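Local coordinates for protein Protease/Reverse transcriptase/ribonuclease H (Eastern chimpanzee simian foamy virus, PDB 7KSF) that combines aspartic protease, reverse transcriptase and ribonuclease H modules in one chain, and probably copies the viral RNA genome into DNA and cleaves viral polyprotein, at residues T460-Y466 with L568-V574; F395-F399 with K475-Y480; V186-S192 with K273-R279. The protein carries 1 engineered substitution. One frame throughout, in Å; residues are numbered along the deposited sequence.

Contact 1 (T460-Y466 with L568-V574); sequences TSPSAGY and LKHIPDV
Thr460 meets Leu568 through its backbone, the carbonyl O lying 3.3 Å from Leu568 CB, while its own side chain turns away to helix 494-513, where it touches Leu498 and Thr501. The hydroxyl OG1 of Thr460 is held within the turn, donating to Ala464 O from above the carbonyl plane. Ser461 follows with a CA-H...O contact, its CA 3.3 Å from Leu568 O and nearly straight at the hydrogen (162°). CB of Ser461 rests on Ile571 CG2. Ala464 O is approached by Ser461 N, Ser461 OG and Thr460 OG1, although Ser461 OG is modelled too close to it for that bond to carry weight. Pro462 lays the CG-CD edge of its ring alongside the 568-574 backbone, with CD 3.4 Å from Leu568 O. These residues make the tight connection of a beta hairpin between strands 454-460 and 464-471, part of the five-stranded mixed sheet of an RNase H-like fold, and the irregular chain 568-574 wraps round that turn. Ser463 supplies the polar link: Val574 N donates to Ser463 OG over 3.2 Å at 156°, and this hydroxyl passes a weak bond on to Ser461 OG. A chi1 of 54° tucks Ser463 OG back over its own backbone, facing the Val574 amide. Ala464 adds its methyl, 3.8 Å from Val574 CG2. Tyr466, on the strand that leaves the turn, points its ring toward 568-574. Tyr466 CD2 packs 3.6 Å from Leu568 CD1, Ile571 CG2 lies at the edge of the ring near its plane, and the Val574 side chain runs antiparallel to that of the tyrosine, with CG2 3.3 Å from Tyr466 OH. Beyond the contact, Leu568 and Ile571 also touch helix 383-392, through Leu392 and Ser388.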
# COMPACT_ATOMS: atom_id res chain seq x y z
N THR A 460 -10.80 16.11 7.41
CA THR A 460 -9.79 15.89 6.37
C THR A 460 -10.00 16.84 5.20
O THR A 460 -11.11 17.31 4.93
CB THR A 460 -9.79 14.44 5.85
OG1 THR A 460 -8.56 14.18 5.18
CG2 THR A 460 -10.94 14.22 4.87
N SER A 461 -8.91 17.11 4.50
CA SER A 461 -8.85 17.86 3.26
C SER A 461 -8.57 16.91 2.11
O SER A 461 -8.21 15.75 2.32
CB SER A 461 -7.75 18.93 3.36
OG SER A 461 -6.48 18.32 3.54
N PRO A 462 -8.73 17.37 0.86
CA PRO A 462 -8.36 16.51 -0.28
C PRO A 462 -6.91 16.06 -0.27
O PRO A 462 -6.60 15.02 -0.87
CB PRO A 462 -8.66 17.39 -1.50
CG PRO A 462 -9.69 18.33 -1.03
CD PRO A 462 -9.38 18.61 0.41
N SER A 463 -6.02 16.78 0.41
CA SER A 463 -4.60 16.45 0.41
C SER A 463 -4.15 15.74 1.67
O SER A 463 -3.21 14.93 1.61
CB SER A 463 -3.77 17.73 0.24
OG SER A 463 -4.11 18.70 1.21
N ALA A 464 -4.78 15.99 2.82
CA ALA A 464 -4.36 15.39 4.07
C ALA A 464 -5.49 15.51 5.08
O ALA A 464 -6.50 16.17 4.84
CB ALA A 464 -3.08 16.05 4.60
N GLY A 465 -5.30 14.87 6.23
CA GLY A 465 -6.25 14.92 7.31
C GLY A 465 -5.77 15.80 8.45
O GLY A 465 -4.59 16.10 8.58
N TYR A 466 -6.72 16.22 9.29
CA TYR A 466 -6.44 17.06 10.45
C TYR A 466 -7.07 16.41 11.68
O TYR A 466 -8.29 16.20 11.72
CB TYR A 466 -6.97 18.48 10.25
CG TYR A 466 -6.52 19.13 8.96
CD1 TYR A 466 -5.21 19.56 8.80
CD2 TYR A 466 -7.40 19.32 7.91
CE1 TYR A 466 -4.78 20.15 7.63
CE2 TYR A 466 -6.99 19.91 6.73
CZ TYR A 466 -5.68 20.33 6.59
OH TYR A 466 -5.27 20.92 5.42
N LEU A 568 -14.13 20.94 4.86
CA LEU A 568 -12.73 21.09 4.45
C LEU A 568 -12.48 20.48 3.08
O LEU A 568 -11.40 19.94 2.82
CB LEU A 568 -11.80 20.48 5.49
CG LEU A 568 -11.94 21.02 6.91
CD1 LEU A 568 -10.80 20.51 7.78
CD2 LEU A 568 -11.97 22.54 6.90
N LYS A 569 -13.46 20.57 2.17
CA LYS A 569 -13.25 20.07 0.82
C LYS A 569 -12.44 21.05 -0.02
O LYS A 569 -11.66 20.64 -0.88
CB LYS A 569 -14.59 19.78 0.15
CG LYS A 569 -15.49 21.01 -0.03
CD LYS A 569 -16.40 20.88 -1.24
CE LYS A 569 -17.31 19.66 -1.15
NZ LYS A 569 -18.20 19.55 -2.34
N HIS A 570 -12.63 22.35 0.21
CA HIS A 570 -11.89 23.38 -0.51
C HIS A 570 -10.62 23.79 0.21
O HIS A 570 -10.02 24.81 -0.17
CB HIS A 570 -12.79 24.60 -0.75
CG HIS A 570 -13.76 24.42 -1.87
ND1 HIS A 570 -15.03 23.93 -1.68
CD2 HIS A 570 -13.65 24.68 -3.20
CE1 HIS A 570 -15.66 23.88 -2.85
NE2 HIS A 570 -14.85 24.34 -3.78
N ILE A 571 -10.21 23.06 1.23
CA ILE A 571 -8.93 23.38 1.88
C ILE A 571 -7.80 23.20 0.87
O ILE A 571 -7.72 22.14 0.22
CB ILE A 571 -8.71 22.50 3.12
CG1 ILE A 571 -9.57 23.00 4.27
CG2 ILE A 571 -7.25 22.53 3.53
CD1 ILE A 571 -9.20 24.38 4.74
N PRO A 572 -6.93 24.18 0.70
CA PRO A 572 -5.83 24.04 -0.26
C PRO A 572 -4.87 22.92 0.11
O PRO A 572 -5.02 22.27 1.15
CB PRO A 572 -5.14 25.41 -0.22
CG PRO A 572 -6.17 26.34 0.33
CD PRO A 572 -6.97 25.53 1.30
N ASP A 573 -3.88 22.69 -0.74
CA ASP A 573 -2.94 21.60 -0.52
C ASP A 573 -2.02 21.91 0.65
O ASP A 573 -1.51 23.02 0.80
CB ASP A 573 -2.10 21.35 -1.78
CG ASP A 573 -2.92 20.79 -2.91
OD1 ASP A 573 -3.86 20.01 -2.64
OD2 ASP A 573 -2.63 21.13 -4.08
N VAL A 574 -1.81 20.90 1.50
CA VAL A 574 -0.88 21.02 2.61
C VAL A 574 0.54 21.11 2.06
O VAL A 574 0.94 20.32 1.19
CB VAL A 574 -1.04 19.84 3.58
CG1 VAL A 574 -0.11 19.99 4.76
CG2 VAL A 574 -2.49 19.74 4.03

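Contact 2 (F395-F399 with K475-Y480); sequences FARNF and KKPIMY
Phe395 and Tyr480 approach from opposite directions and meet at their edges, steeply inclined and without stacking, their centroids 5.5 Å apart and their planes at 72°. The CE2-CZ side of Phe395 does the touching, with CE2 close to both CE2 and OH of Tyr480. Phe399 is turned differently: it offers a face to Lys476, whose CA stands 4.0 Å from the ring centroid and only 6° off the normal, a CH-pi contact. Lys476 CG packs 3.4 Å from Phe399 CB as the extended lysine chain crosses the benzyl group. The far edge of the Phe399 ring receives Tyr480 OH, 3.3 Å from CZ, and Pro477 CD approaches the same CZ obliquely. In this way the loop between helices 383-392 and 403-406 is applied to the beginning of strand 477-484, an edge strand of the five-stranded RNase H-like sheet. The positive chi1 of Phe399 (61°) swings its ring across to that strand. Pro477 CB in turn lies over one face of Tyr480, offset toward the rim. On the side of the neighbouring strand, 464-471, Phe395 has a cation-pi partner in Arg468 and also touches Tyr470.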
# COMPACT_ATOMS: atom_id res chain seq x y z
N PHE A 395 -11.29 27.60 15.99
CA PHE A 395 -11.32 26.92 17.28
C PHE A 395 -10.36 27.55 18.28
O PHE A 395 -10.63 27.55 19.48
CB PHE A 395 -11.00 25.44 17.10
CG PHE A 395 -9.54 25.17 16.84
CD1 PHE A 395 -8.99 25.44 15.59
CD2 PHE A 395 -8.73 24.66 17.83
CE1 PHE A 395 -7.66 25.20 15.35
CE2 PHE A 395 -7.39 24.41 17.59
CZ PHE A 395 -6.86 24.69 16.34
N ALA A 396 -9.23 28.09 17.80
CA ALA A 396 -8.16 28.55 18.67
C ALA A 396 -8.40 29.95 19.23
O ALA A 396 -7.46 30.55 19.77
CB ALA A 396 -6.83 28.51 17.92
N ARG A 397 -9.62 30.48 19.13
CA ARG A 397 -9.87 31.82 19.65
C ARG A 397 -9.85 31.85 21.17
O ARG A 397 -9.44 32.85 21.77
CB ARG A 397 -11.21 32.34 19.14
CG ARG A 397 -11.31 32.41 17.63
CD ARG A 397 -12.44 33.32 17.19
NE ARG A 397 -12.37 33.62 15.76
CZ ARG A 397 -13.25 34.37 15.11
NH1 ARG A 397 -14.28 34.90 15.75
NH2 ARG A 397 -13.10 34.59 13.81
N ASN A 398 -10.28 30.76 21.82
CA ASN A 398 -10.51 30.77 23.25
C ASN A 398 -9.26 30.51 24.08
O ASN A 398 -9.35 30.50 25.31
CB ASN A 398 -11.59 29.75 23.61
CG ASN A 398 -12.91 30.03 22.91
OD1 ASN A 398 -12.96 30.78 21.94
ND2 ASN A 398 -13.98 29.43 23.42
N PHE A 399 -8.10 30.30 23.46
CA PHE A 399 -6.90 30.03 24.23
C PHE A 399 -5.63 30.56 23.59
O PHE A 399 -4.53 30.19 24.02
CB PHE A 399 -6.76 28.52 24.50
CG PHE A 399 -6.63 27.69 23.25
CD1 PHE A 399 -7.76 27.19 22.61
CD2 PHE A 399 -5.39 27.38 22.72
CE1 PHE A 399 -7.65 26.42 21.47
CE2 PHE A 399 -5.27 26.61 21.59
CZ PHE A 399 -6.40 26.13 20.96
N LYS A 475 -9.94 23.51 27.16
CA LYS A 475 -10.15 24.38 26.01
C LYS A 475 -9.02 24.27 25.00
O LYS A 475 -9.23 24.50 23.80
CB LYS A 475 -10.30 25.83 26.48
CG LYS A 475 -10.78 25.98 27.91
CD LYS A 475 -12.25 25.60 28.07
CE LYS A 475 -12.72 25.79 29.50
NZ LYS A 475 -14.14 25.39 29.67
N LYS A 476 -7.81 23.91 25.46
CA LYS A 476 -6.63 23.73 24.61
C LYS A 476 -6.45 22.25 24.27
O LYS A 476 -6.68 21.38 25.12
CB LYS A 476 -5.38 24.24 25.31
CG LYS A 476 -5.47 25.66 25.82
CD LYS A 476 -4.18 26.08 26.49
CE LYS A 476 -4.28 27.49 27.05
NZ LYS A 476 -3.02 27.90 27.74
N PRO A 477 -6.03 21.95 23.04
CA PRO A 477 -5.73 20.56 22.68
C PRO A 477 -4.37 20.13 23.21
O PRO A 477 -3.43 20.92 23.24
CB PRO A 477 -5.75 20.57 21.15
CG PRO A 477 -6.35 21.90 20.77
CD PRO A 477 -6.00 22.83 21.87
N ILE A 478 -4.29 18.87 23.63
CA ILE A 478 -3.02 18.33 24.10
C ILE A 478 -1.99 18.36 22.98
O ILE A 478 -0.84 18.75 23.19
CB ILE A 478 -3.22 16.90 24.64
CG1 ILE A 478 -4.42 16.86 25.59
CG2 ILE A 478 -1.96 16.42 25.34
CD1 ILE A 478 -4.94 15.47 25.86
N MET A 479 -2.40 17.96 21.78
CA MET A 479 -1.50 17.90 20.63
C MET A 479 -2.28 17.70 19.34
O MET A 479 -3.13 16.80 19.25
CB MET A 479 -0.49 16.77 20.81
CG MET A 479 -1.11 15.48 21.30
SD MET A 479 -0.26 14.02 20.69
CE MET A 479 -0.56 14.17 18.93
N TYR A 480 -2.02 18.54 18.35
CA TYR A 480 -2.61 18.34 17.04
C TYR A 480 -1.85 17.25 16.29
O TYR A 480 -0.70 16.93 16.61
CB TYR A 480 -2.59 19.64 16.23
CG TYR A 480 -3.17 20.83 16.97
CD1 TYR A 480 -2.35 21.68 17.71
CD2 TYR A 480 -4.53 21.10 16.93
CE1 TYR A 480 -2.88 22.77 18.38
CE2 TYR A 480 -5.06 22.18 17.60
CZ TYR A 480 -4.23 23.01 18.32
OH TYR A 480 -4.77 24.10 18.99

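Contact 3 (V186-S192 with K273-R279); sequences VLTPQNS and KQYCWTR
Strands 187-189 and 273-277 run antiparallel, the axes of these short segments approaching to 4.5 Å with their directions at 138°; Thr188 and Cys276 form a hydrogen-bonded pair, each amide reaching the other's carbonyl over 2.8 Å, N to O. Thr278 N extends the ladder to Val186 O at 2.7 Å, whereas Gln190 N to Gln274 O is weak. Leu187 and Trp277, a non-hydrogen-bonded pair, lie side by side on one face of the sheet and point the same way. Leu187 CD2 stands over the indole, 3.8 Å from the centroid of the five-membered ring and 17° off its normal. The Val186 side chain slants across the indole, CG1 3.8 Å from Trp277 CZ3. Pro189 continues this side, its CB 3.8 Å from CE2 of Tyr275, whose ring edge faces Thr188 O. On the other face, Thr188 CG2 packs 3.9 Å from Cys276 CB, and Gln190 CB lies near Cys276 SG. The hydroxyl of Thr278 bonds to Gly185 O, just ahead of the first strand. Helix 171-184 covers Leu187 and Tyr275 through Leu182, while Trp254 and Phe268 meet the indole. Strand 268-270 completes a three-stranded antiparallel sheet packed on this helix, an arrangement consistent with the fingers subdomain of retroviral reverse transcriptases.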
# COMPACT_ATOMS: atom_id res chain seq x y z
N VAL A 186 -11.35 -24.16 -7.48
CA VAL A 186 -11.77 -23.21 -6.46
C VAL A 186 -13.26 -22.92 -6.59
O VAL A 186 -13.95 -22.73 -5.58
CB VAL A 186 -10.93 -21.92 -6.56
CG1 VAL A 186 -11.20 -21.01 -5.38
CG2 VAL A 186 -9.45 -22.27 -6.65
N LEU A 187 -13.78 -22.90 -7.81
CA LEU A 187 -15.20 -22.74 -8.07
C LEU A 187 -15.77 -24.04 -8.61
O LEU A 187 -15.15 -24.71 -9.44
CB LEU A 187 -15.46 -21.62 -9.08
CG LEU A 187 -15.17 -20.21 -8.58
CD1 LEU A 187 -15.47 -19.22 -9.68
CD2 LEU A 187 -16.00 -19.90 -7.34
N THR A 188 -16.96 -24.39 -8.13
CA THR A 188 -17.65 -25.58 -8.60
C THR A 188 -19.04 -25.20 -9.10
O THR A 188 -19.75 -24.43 -8.44
CB THR A 188 -17.78 -26.63 -7.49
OG1 THR A 188 -18.74 -27.62 -7.88
CG2 THR A 188 -18.20 -25.99 -6.18
N PRO A 189 -19.46 -25.73 -10.24
CA PRO A 189 -20.81 -25.45 -10.74
C PRO A 189 -21.85 -26.20 -9.92
O PRO A 189 -21.87 -27.44 -9.90
CB PRO A 189 -20.77 -25.95 -12.19
CG PRO A 189 -19.70 -26.99 -12.19
CD PRO A 189 -18.68 -26.56 -11.17
N GLN A 190 -22.70 -25.45 -9.23
CA GLN A 190 -23.70 -26.05 -8.35
C GLN A 190 -24.78 -25.02 -8.05
O GLN A 190 -24.47 -23.90 -7.62
CB GLN A 190 -23.05 -26.55 -7.05
CG GLN A 190 -24.03 -27.12 -6.03
CD GLN A 190 -23.34 -27.68 -4.80
OE1 GLN A 190 -22.17 -28.07 -4.85
NE2 GLN A 190 -24.06 -27.70 -3.69
N ASN A 191 -26.03 -25.39 -8.30
CA ASN A 191 -27.16 -24.56 -7.91
C ASN A 191 -27.27 -24.51 -6.39
O ASN A 191 -26.73 -25.36 -5.67
CB ASN A 191 -28.46 -25.10 -8.50
CG ASN A 191 -28.49 -24.99 -10.01
OD1 ASN A 191 -27.46 -25.05 -10.67
ND2 ASN A 191 -29.69 -24.83 -10.56
N SER A 192 -27.98 -23.50 -5.90
CA SER A 192 -28.09 -23.30 -4.47
C SER A 192 -29.30 -22.44 -4.18
O SER A 192 -29.91 -21.87 -5.08
CB SER A 192 -26.81 -22.66 -3.91
OG SER A 192 -27.06 -22.03 -2.66
N LYS A 273 -25.33 -18.63 -15.08
CA LYS A 273 -24.93 -19.92 -14.53
C LYS A 273 -24.49 -19.72 -13.09
O LYS A 273 -23.75 -18.78 -12.79
CB LYS A 273 -23.81 -20.54 -15.37
CG LYS A 273 -23.42 -21.93 -14.94
CD LYS A 273 -22.48 -22.56 -15.94
CE LYS A 273 -21.97 -23.90 -15.44
NZ LYS A 273 -20.99 -24.51 -16.38
N GLN A 274 -24.95 -20.60 -12.21
CA GLN A 274 -24.70 -20.48 -10.78
C GLN A 274 -23.48 -21.31 -10.40
O GLN A 274 -23.36 -22.47 -10.80
CB GLN A 274 -25.92 -20.93 -9.98
CG GLN A 274 -25.88 -20.60 -8.50
CD GLN A 274 -27.20 -20.89 -7.80
OE1 GLN A 274 -27.32 -20.74 -6.59
NE2 GLN A 274 -28.20 -21.30 -8.58
N TYR A 275 -22.57 -20.71 -9.65
CA TYR A 275 -21.35 -21.37 -9.19
C TYR A 275 -21.27 -21.31 -7.67
O TYR A 275 -22.02 -20.59 -7.01
CB TYR A 275 -20.10 -20.74 -9.81
CG TYR A 275 -19.93 -21.03 -11.29
CD1 TYR A 275 -20.22 -20.06 -12.24
CD2 TYR A 275 -19.48 -22.27 -11.72
CE1 TYR A 275 -20.07 -20.32 -13.60
CE2 TYR A 275 -19.32 -22.54 -13.07
CZ TYR A 275 -19.62 -21.56 -14.00
OH TYR A 275 -19.46 -21.83 -15.34
N CYS A 276 -20.35 -22.09 -7.11
CA CYS A 276 -20.14 -22.14 -5.67
C CYS A 276 -18.65 -22.18 -5.37
O CYS A 276 -17.83 -22.57 -6.21
CB CYS A 276 -20.84 -23.35 -5.04
SG CYS A 276 -22.65 -23.28 -5.11
N TRP A 277 -18.30 -21.77 -4.16
CA TRP A 277 -16.91 -21.68 -3.73
C TRP A 277 -16.49 -22.96 -3.02
O TRP A 277 -17.15 -23.40 -2.08
CB TRP A 277 -16.70 -20.48 -2.81
CG TRP A 277 -16.68 -19.17 -3.52
CD1 TRP A 277 -17.75 -18.37 -3.80
CD2 TRP A 277 -15.53 -18.50 -4.04
NE1 TRP A 277 -17.34 -17.25 -4.47
CE2 TRP A 277 -15.98 -17.30 -4.63
CE3 TRP A 277 -14.16 -18.79 -4.07
CZ2 TRP A 277 -15.11 -16.39 -5.24
CZ3 TRP A 277 -13.30 -17.89 -4.67
CH2 TRP A 277 -13.78 -16.71 -5.25
N THR A 278 -15.37 -23.53 -3.46
CA THR A 278 -14.75 -24.64 -2.74
C THR A 278 -13.95 -24.14 -1.55
O THR A 278 -13.87 -24.82 -0.52
CB THR A 278 -13.85 -25.44 -3.68
OG1 THR A 278 -14.63 -25.96 -4.76
CG2 THR A 278 -13.19 -26.59 -2.95
N ARG A 279 -13.37 -22.95 -1.66
CA ARG A 279 -12.52 -22.37 -0.63
C ARG A 279 -13.21 -21.18 0.01
O ARG A 279 -14.31 -20.78 -0.39
CB ARG A 279 -11.17 -21.97 -1.23
CG ARG A 279 -10.66 -22.93 -2.29
CD ARG A 279 -10.25 -24.27 -1.69
NE ARG A 279 -9.56 -25.11 -2.66
CZ ARG A 279 -8.27 -24.99 -2.96
NH1 ARG A 279 -7.54 -24.06 -2.38
NH2 ARG A 279 -7.72 -25.80 -3.86

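Overall arrangement
Contact 3 comes first along the chain and closes before the other two open; it belongs to the polymerase part, its centre about 45 Å from that of contact 1 and about 57 Å from that of contact 2. Contacts 1 and 2 alternate their segments, in the order 395-399, 460-466, 475-480, 568-574, and their centres lie about 20 Å apart, with nearest atoms about 7 Å from each other. Both reach one RNase H-like sheet through the adjacent strands 464-471 and 477-484. They thus illustrate how a loop following helix 383-392 and an irregular run after strand 557-561 are joined to neighbouring strands of one sheet, while contact 3 lies within a separate three-stranded sheet.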